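Local coordinates for protein thiazoline oxidase/subtilisin-like protease (Prochloron didemni, PDB 4H6X) that probably cleaves and macrocyclises patellamide precursor peptides, as a subtilisin-like transamidating protease of cyanobactin maturation, at residues A[115-120]-A[132-137]; A[26-31]-A[124-129]. All blocks are in the same frame, centred on the assembly; numbering follows the deposited sequence.

Contact 1: A[115-120]-A[132-137]; sequences STIVGQ and CRVINM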
# COMPACT_ATOMS: atom_id res chain seq x y z
N SER A 115 -3.50 1.77 -6.69
CA SER A 115 -2.74 2.20 -7.87
C SER A 115 -1.23 2.27 -7.59
O SER A 115 -0.41 1.94 -8.46
CB SER A 115 -3.27 3.55 -8.40
OG SER A 115 -2.92 4.63 -7.53
N THR A 116 -0.86 2.68 -6.38
CA THR A 116 0.56 2.73 -5.97
C THR A 116 1.21 1.34 -6.00
O THR A 116 2.39 1.18 -6.32
CB THR A 116 0.71 3.36 -4.57
OG1 THR A 116 0.34 4.75 -4.65
CG2 THR A 116 2.15 3.27 -4.04
N ILE A 117 0.42 0.34 -5.64
CA ILE A 117 0.90 -1.02 -5.58
C ILE A 117 0.88 -1.66 -6.96
O ILE A 117 1.85 -2.32 -7.36
CB ILE A 117 0.09 -1.85 -4.54
CG1 ILE A 117 0.38 -1.32 -3.12
CG2 ILE A 117 0.45 -3.32 -4.66
CD1 ILE A 117 -0.56 -1.81 -2.03
N VAL A 118 -0.21 -1.47 -7.70
CA VAL A 118 -0.44 -2.31 -8.87
C VAL A 118 -0.76 -1.59 -10.19
O VAL A 118 -0.99 -2.24 -11.21
CB VAL A 118 -1.49 -3.41 -8.58
CG1 VAL A 118 -2.91 -2.88 -8.75
CG2 VAL A 118 -1.25 -4.64 -9.44
N GLY A 119 -0.77 -0.27 -10.17
CA GLY A 119 -1.04 0.48 -11.40
C GLY A 119 -0.13 0.03 -12.54
O GLY A 119 1.07 -0.17 -12.35
N GLN A 120 -0.71 -0.12 -13.73
CA GLN A 120 0.02 -0.64 -14.89
C GLN A 120 1.02 0.36 -15.48
O GLN A 120 0.79 1.58 -15.45
CB GLN A 120 -0.96 -1.15 -15.95
CG GLN A 120 -1.86 -2.26 -15.43
CD GLN A 120 -1.08 -3.48 -14.98
OE1 GLN A 120 -0.79 -3.66 -13.78
NE2 GLN A 120 -0.72 -4.34 -15.93
N CYS A 132 1.86 -8.44 -9.76
CA CYS A 132 1.31 -9.24 -8.66
C CYS A 132 -0.19 -9.29 -8.70
O CYS A 132 -0.83 -8.43 -9.32
CB CYS A 132 1.77 -8.69 -7.31
SG CYS A 132 3.55 -8.85 -7.05
N ARG A 133 -0.76 -10.31 -8.04
CA ARG A 133 -2.21 -10.46 -7.91
C ARG A 133 -2.67 -9.61 -6.73
O ARG A 133 -2.08 -9.66 -5.64
CB ARG A 133 -2.56 -11.94 -7.69
CG ARG A 133 -4.05 -12.26 -7.57
CD ARG A 133 -4.26 -13.77 -7.62
NE ARG A 133 -5.61 -14.16 -7.22
CZ ARG A 133 -5.93 -14.69 -6.04
NH1 ARG A 133 -4.99 -14.92 -5.12
NH2 ARG A 133 -7.19 -15.00 -5.78
N VAL A 134 -3.71 -8.81 -6.95
CA VAL A 134 -4.22 -7.96 -5.88
C VAL A 134 -5.69 -8.24 -5.65
O VAL A 134 -6.48 -8.28 -6.60
CB VAL A 134 -4.01 -6.46 -6.18
CG1 VAL A 134 -4.83 -5.61 -5.21
CG2 VAL A 134 -2.53 -6.09 -6.10
N ILE A 135 -6.04 -8.46 -4.38
CA ILE A 135 -7.44 -8.54 -3.94
C ILE A 135 -7.75 -7.35 -3.04
O ILE A 135 -7.13 -7.18 -1.99
CB ILE A 135 -7.74 -9.85 -3.17
CG1 ILE A 135 -7.53 -11.07 -4.09
CG2 ILE A 135 -9.17 -9.83 -2.58
CD1 ILE A 135 -7.53 -12.42 -3.37
N ASN A 136 -8.68 -6.51 -3.48
CA ASN A 136 -9.23 -5.48 -2.62
C ASN A 136 -10.35 -6.05 -1.76
O ASN A 136 -11.26 -6.71 -2.28
CB ASN A 136 -9.73 -4.29 -3.45
CG ASN A 136 -8.60 -3.38 -3.91
OD1 ASN A 136 -8.08 -2.56 -3.14
ND2 ASN A 136 -8.23 -3.49 -5.17
N MET A 137 -10.30 -5.80 -0.46
CA MET A 137 -11.39 -6.18 0.44
C MET A 137 -12.00 -4.90 1.03
O MET A 137 -11.59 -4.44 2.11
CB MET A 137 -10.88 -7.10 1.54
CG MET A 137 -11.99 -7.70 2.41
SD MET A 137 -11.38 -8.59 3.87
CE MET A 137 -10.39 -9.85 3.08
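Ile117 meets Val134 with its branch methyl: Ile117 CG2 lies 4.3 Å from Val134 CG2. This is the looser of the two apolar pairs that join the end of helix 101-118 to strand 133-138 in the subtilisin-like alpha/beta fold. Val118, one residue on, makes the tighter pair. Its side chain and that of Val134 reach for each other tip to tip, with Val118 CB 3.8 Å from Val134 CG2. Val118 CG2 stands anti to the backbone N. There it touches Val134 CG2 at 3.9 Å and also passes 3.8 Å from the carbonyl oxygen Cys132 O. On the strand, Val134 CG2 lies anti to its own carbonyl carbon, on the helix side, and is the atom that meets both Ile117 and Val118. At Gly119 the chain leaves helical geometry. Its N still bonds back to Ser115 O at 2.8 Å, which closes the last helical turn. All touching residues are buried. Strand 34-39 flanks the contact through Ile35 and Ile37, and strand 53-56 through Val54. Helix 273-293 packs on Ile117 with Pro278 and Thr281, and on Cys132 with Ser289.

Contact 2: A[26-31]-A[124-129]; sequences QTLGDP and PVFGIA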
# COMPACT_ATOMS: atom_id res chain seq x y z
N GLN A 26 14.67 -6.54 -12.76
CA GLN A 26 14.62 -7.99 -12.52
C GLN A 26 13.19 -8.54 -12.44
O GLN A 26 12.91 -9.64 -12.93
CB GLN A 26 15.40 -8.33 -11.25
CG GLN A 26 16.84 -7.83 -11.27
CD GLN A 26 17.71 -8.49 -10.22
OE1 GLN A 26 17.73 -9.71 -10.10
NE2 GLN A 26 18.43 -7.68 -9.47
N THR A 27 12.28 -7.78 -11.81
CA THR A 27 10.87 -8.17 -11.71
C THR A 27 9.91 -6.97 -11.62
O THR A 27 10.26 -5.91 -11.07
CB THR A 27 10.63 -9.20 -10.55
OG1 THR A 27 9.29 -9.72 -10.62
CG2 THR A 27 10.88 -8.61 -9.17
N LEU A 28 8.73 -7.12 -12.20
CA LEU A 28 7.62 -6.20 -11.92
C LEU A 28 6.55 -6.93 -11.11
O LEU A 28 5.43 -6.45 -10.97
CB LEU A 28 7.02 -5.62 -13.21
CG LEU A 28 7.88 -4.72 -14.11
CD1 LEU A 28 7.04 -4.22 -15.28
CD2 LEU A 28 8.52 -3.55 -13.37
N GLY A 29 6.92 -8.08 -10.57
CA GLY A 29 6.04 -8.88 -9.72
C GLY A 29 5.68 -10.22 -10.33
O GLY A 29 5.91 -10.46 -11.52
N ASP A 30 5.12 -11.09 -9.50
CA ASP A 30 4.70 -12.41 -9.94
C ASP A 30 3.27 -12.68 -9.48
O ASP A 30 2.96 -12.48 -8.31
CB ASP A 30 5.65 -13.46 -9.37
CG ASP A 30 5.51 -14.78 -10.05
OD1 ASP A 30 4.50 -15.49 -9.82
OD2 ASP A 30 6.42 -15.12 -10.82
N PRO A 31 2.39 -13.14 -10.39
CA PRO A 31 0.99 -13.43 -10.06
C PRO A 31 0.78 -14.52 -9.00
O PRO A 31 -0.35 -14.72 -8.56
CB PRO A 31 0.38 -13.88 -11.41
CG PRO A 31 1.54 -14.16 -12.30
CD PRO A 31 2.62 -13.22 -11.85
N PRO A 124 -1.62 6.36 -16.26
CA PRO A 124 -1.34 7.55 -15.44
C PRO A 124 -0.68 7.21 -14.09
O PRO A 124 -0.01 8.07 -13.49
CB PRO A 124 -2.73 8.16 -15.20
CG PRO A 124 -3.60 7.57 -16.26
CD PRO A 124 -3.06 6.19 -16.50
N VAL A 125 -0.86 5.97 -13.62
CA VAL A 125 -0.19 5.52 -12.39
C VAL A 125 0.51 4.18 -12.58
O VAL A 125 -0.13 3.14 -12.74
CB VAL A 125 -1.13 5.47 -11.17
CG1 VAL A 125 -0.34 5.13 -9.90
CG2 VAL A 125 -1.84 6.80 -10.98
N PHE A 126 1.83 4.22 -12.56
CA PHE A 126 2.66 3.03 -12.66
C PHE A 126 3.01 2.60 -11.23
O PHE A 126 3.74 3.29 -10.53
CB PHE A 126 3.91 3.37 -13.49
CG PHE A 126 4.98 2.31 -13.49
CD1 PHE A 126 4.67 0.96 -13.37
CD2 PHE A 126 6.33 2.68 -13.64
CE1 PHE A 126 5.67 -0.00 -13.38
CE2 PHE A 126 7.33 1.72 -13.67
CZ PHE A 126 7.00 0.38 -13.53
N GLY A 127 2.46 1.48 -10.79
CA GLY A 127 2.67 1.01 -9.42
C GLY A 127 3.99 0.28 -9.24
O GLY A 127 4.69 -0.00 -10.20
N ILE A 128 4.34 -0.01 -7.99
CA ILE A 128 5.59 -0.70 -7.67
C ILE A 128 5.59 -2.13 -8.20
O ILE A 128 6.61 -2.62 -8.70
CB ILE A 128 5.85 -0.67 -6.14
CG1 ILE A 128 5.97 0.79 -5.65
CG2 ILE A 128 7.10 -1.47 -5.77
CD1 ILE A 128 7.18 1.56 -6.16
N ALA A 129 4.44 -2.79 -8.12
CA ALA A 129 4.37 -4.21 -8.45
C ALA A 129 3.18 -4.56 -9.35
O ALA A 129 2.27 -5.32 -8.94
CB ALA A 129 4.37 -5.04 -7.16
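The Phe126 ring meets Leu28 at its edge. Leu28 CD2 lies near the ring plane, 4.2 Å from Phe126 CZ. The rings of His11 and His24 also meet Phe126, with their planes tilted against it. The contact joins two loops of the subtilisin-like fold. Residues 26-31 link helix 20-26 to strand 34-39, and residues 124-129 lie between helix 101-118 and strand 133-138. Leu28 CD1 continues the chain anti to CA, and the other branch, CD2, turns to the ring. The second meeting point is made by backbone. Leu28 O sits 3.4 Å from Ala129 C and 3.5 Å from Ala129 CA, the latter a CA-H...O contact bent to 124° at the hydrogen. Leu28 also has a backbone hydrogen bond with Asn131, which ties the 26-31 loop to the chain just beyond Ala129. From the other loop, Ile128 and Ala129 pack on Leu286 of helix 273-293, and Thr27 touches Ser289 and Leu290 of the same helix. The 26-31 loop is shaped by an ST turn. Thr27 OG1 accepts from Gly29 N at 2.9 Å, with an angle of 154° at the hydrogen.

Overall arrangement
The two contacts lie side by side, with centres about 9 Å apart. Along the chain their segments alternate: 26-31, 115-120, 124-129, then 132-137. Segment 124-129 lies on the connection from helix 101-118 to strand 133-138, so one helix-to-strand passage supplies three of the four segments. The loop runs back along the helix end. Probable backbone hydrogen bonds join Gly119 O to Gly127 N and Ile117 O to Ala129 N. Contact 1 is buried, between helix 101-118 and a strand of the parallel sheet. Contact 2 is only partly buried and brings the loop after helix 20-26 onto the same connection. Helix 273-293 borders both. Helix 101-118 also carries His109 of a probable Ser-His-Asp triad with Asp39 and Ser274.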